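Local coordinates for oligoribonuclease (Colwellia psychrerythraea, PDB 6A4D), which probably hydrolyses very short RNA oligonucleotides as an exonuclease of the RNase H-like superfamily, at residues A[66-69]-A[70-73]. The protein carries 1 engineered substitution. Sequence-based numbering, arbitrary orientation.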
ATOM      1  N   ILE A  66      22.049  -9.633  -7.265  1.00 65.07           N
ATOM      2  CA  ILE A  66      23.125 -10.671  -7.227  1.00 70.92           C
ATOM      3  C   ILE A  66      24.033 -10.321  -6.052  1.00 65.96           C
ATOM      4  O   ILE A  66      24.445 -11.208  -5.318  1.00 62.90           O
ATOM      5  CB  ILE A  66      23.944 -10.866  -8.541  1.00 77.89           C
ATOM      6  CG1 ILE A  66      24.665  -9.585  -8.961  1.00 79.60           C
ATOM      7  CG2 ILE A  66      23.063 -11.374  -9.686  1.00 81.22           C
ATOM      8  CD1 ILE A  66      25.449  -9.728 -10.243  1.00 84.38           C
ATOM      9  N   GLU A  67      24.249  -9.018  -5.846  1.00 57.42           N
ATOM     10  CA  GLU A  67      25.015  -8.534  -4.696  1.00 64.87           C
ATOM     11  C   GLU A  67      24.354  -9.026  -3.388  1.00 64.26           C
ATOM     12  O   GLU A  67      24.858 -10.001  -2.821  1.00 63.55           O
ATOM     13  CB  GLU A  67      25.224  -7.008  -4.759  1.00 66.54           C
ATOM     14  CG  GLU A  67      26.562  -6.500  -4.219  1.00 73.77           C
ATOM     15  CD  GLU A  67      26.634  -6.408  -2.701  1.00 81.23           C
ATOM     16  OE1 GLU A  67      25.578  -6.272  -2.048  1.00 87.88           O
ATOM     17  OE2 GLU A  67      27.758  -6.461  -2.152  1.00 82.20           O
ATOM     18  N   HIS A  68      23.207  -8.457  -2.972  1.00 57.49           N
ATOM     19  CA  HIS A  68      22.610  -8.784  -1.645  1.00 62.92           C
ATOM     20  C   HIS A  68      22.082 -10.204  -1.455  1.00 60.34           C
ATOM     21  O   HIS A  68      22.241 -10.778  -0.371  1.00 55.86           O
ATOM     22  CB  HIS A  68      21.550  -7.771  -1.256  1.00 65.50           C
ATOM     23  CG  HIS A  68      22.101  -6.387  -1.133  1.00 81.47           C
ATOM     24  ND1 HIS A  68      22.170  -5.517  -2.203  1.00 84.67           N
ATOM     25  CD2 HIS A  68      22.678  -5.747  -0.088  1.00 85.88           C
ATOM     26  CE1 HIS A  68      22.726  -4.385  -1.808  1.00 91.66           C
ATOM     27  NE2 HIS A  68      23.042  -4.497  -0.528  1.00 90.55           N
ATOM     28  N   HIS A  69      21.473 -10.798  -2.482  1.00 57.88           N
ATOM     29  CA  HIS A  69      21.016 -12.190  -2.339  1.00 54.50           C
ATOM     30  C   HIS A  69      22.138 -13.151  -2.471  1.00 55.31           C
ATOM     31  O   HIS A  69      22.098 -14.231  -1.840  1.00 53.48           O
ATOM     32  CB  HIS A  69      19.918 -12.535  -3.331  1.00 57.20           C
ATOM     33  CG  HIS A  69      18.701 -11.695  -3.147  1.00 53.52           C
ATOM     34  ND1 HIS A  69      17.880 -11.322  -4.189  1.00 57.32           N
ATOM     35  CD2 HIS A  69      18.198 -11.111  -2.037  1.00 47.53           C
ATOM     36  CE1 HIS A  69      16.913 -10.552  -3.717  1.00 54.79           C
ATOM     37  NE2 HIS A  69      17.084 -10.411  -2.416  1.00 50.23           N
ATOM     38  N   GLY A  70      23.130 -12.783  -3.302  1.00 61.53           N
ATOM     39  CA  GLY A  70      24.432 -13.458  -3.276  1.00 63.12           C
ATOM     40  C   GLY A  70      24.959 -13.364  -1.855  1.00 62.27           C
ATOM     41  O   GLY A  70      25.058 -14.376  -1.167  1.00 62.24           O
ATOM     42  N   LYS A  71      25.206 -12.129  -1.409  1.00 65.93           N
ATOM     43  CA  LYS A  71      25.656 -11.832  -0.040  1.00 68.35           C
ATOM     44  C   LYS A  71      25.018 -12.783   0.974  1.00 68.86           C
ATOM     45  O   LYS A  71      25.735 -13.462   1.685  1.00 62.61           O
ATOM     46  CB  LYS A  71      25.379 -10.368   0.345  1.00 70.83           C
ATOM     47  CG  LYS A  71      26.604  -9.495   0.559  1.00 80.95           C
ATOM     48  CD  LYS A  71      26.166  -8.069   0.924  1.00 91.98           C
ATOM     49  CE  LYS A  71      27.340  -7.119   1.184  1.00 93.54           C
ATOM     50  NZ  LYS A  71      28.008  -7.344   2.507  1.00 88.36           N
ATOM     51  N   SER A  72      23.686 -12.895   0.982  1.00 68.80           N
ATOM     52  CA  SER A  72      22.981 -13.643   2.048  1.00 60.17           C
ATOM     53  C   SER A  72      22.821 -15.152   1.859  1.00 59.40           C
ATOM     54  O   SER A  72      22.321 -15.839   2.765  1.00 55.56           O
ATOM     55  CB  SER A  72      21.607 -13.019   2.325  1.00 66.04           C
ATOM     56  OG  SER A  72      20.578 -13.684   1.611  1.00 68.86           O
ATOM     57  N   GLY A  73      23.211 -15.677   0.701  1.00 70.13           N
ATOM     58  CA  GLY A  73      23.010 -17.102   0.385  1.00 73.57           C
ATOM     59  C   GLY A  73      21.538 -17.476   0.223  1.00 73.24           C
ATOM     60  O   GLY A  73      21.143 -18.632   0.481  1.00 75.17           O
TER
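Lys71 N donates to Glu67 O one turn back along helix 63-72, at 2.6 Å. This bond is nearly straight, with an N-H...O angle of 170°. The bonds on either side are less straight: Ser72 N reaches His68 O at 2.9 Å, and the strongly bent Gly70 N to Ile66 O bond is weak. The side chains of Glu67 and Lys71 run alongside one another in the same direction. Contact is made by aliphatic carbon against carboxylate, Lys71 CE standing 3.4 Å from Glu67 OE2. The lysine chain is straight through chi2 and chi3, laying CD and CE along the carboxylate. Its bend at chi4 (-75°) then leads Lys71 NZ away, 4.7 Å from Glu67 OE2, so the opposite charges probably attract without a salt bridge. A bend in the Glu67 chain at chi2 sets Glu67 OE1 3.3 Å above the plane of the His68 ring, over its centre. His68 ND1 is hydrogen-bonded to Trp64 O one turn earlier, which helps fix the ring's rotation, while Lys71 CD approaches that ring obliquely. His69 leaves the helix in another direction: its CG lies anti to the carbonyl carbon, its NE2 makes a weak hydrogen bond to the bound pNP-TMP, and its side chain also packs on Leu74 and Thr75 of helix 74-80. Gly73 has a positive phi (67°), which comes with two bonds into the last turn, one of them Gly73 N to Gly70 O at 2.9 Å. This Schellman motif ends helix 63-72 at the residue that is also the N-cap of helix 74-80, beside the nucleotide pocket to which His69 belongs.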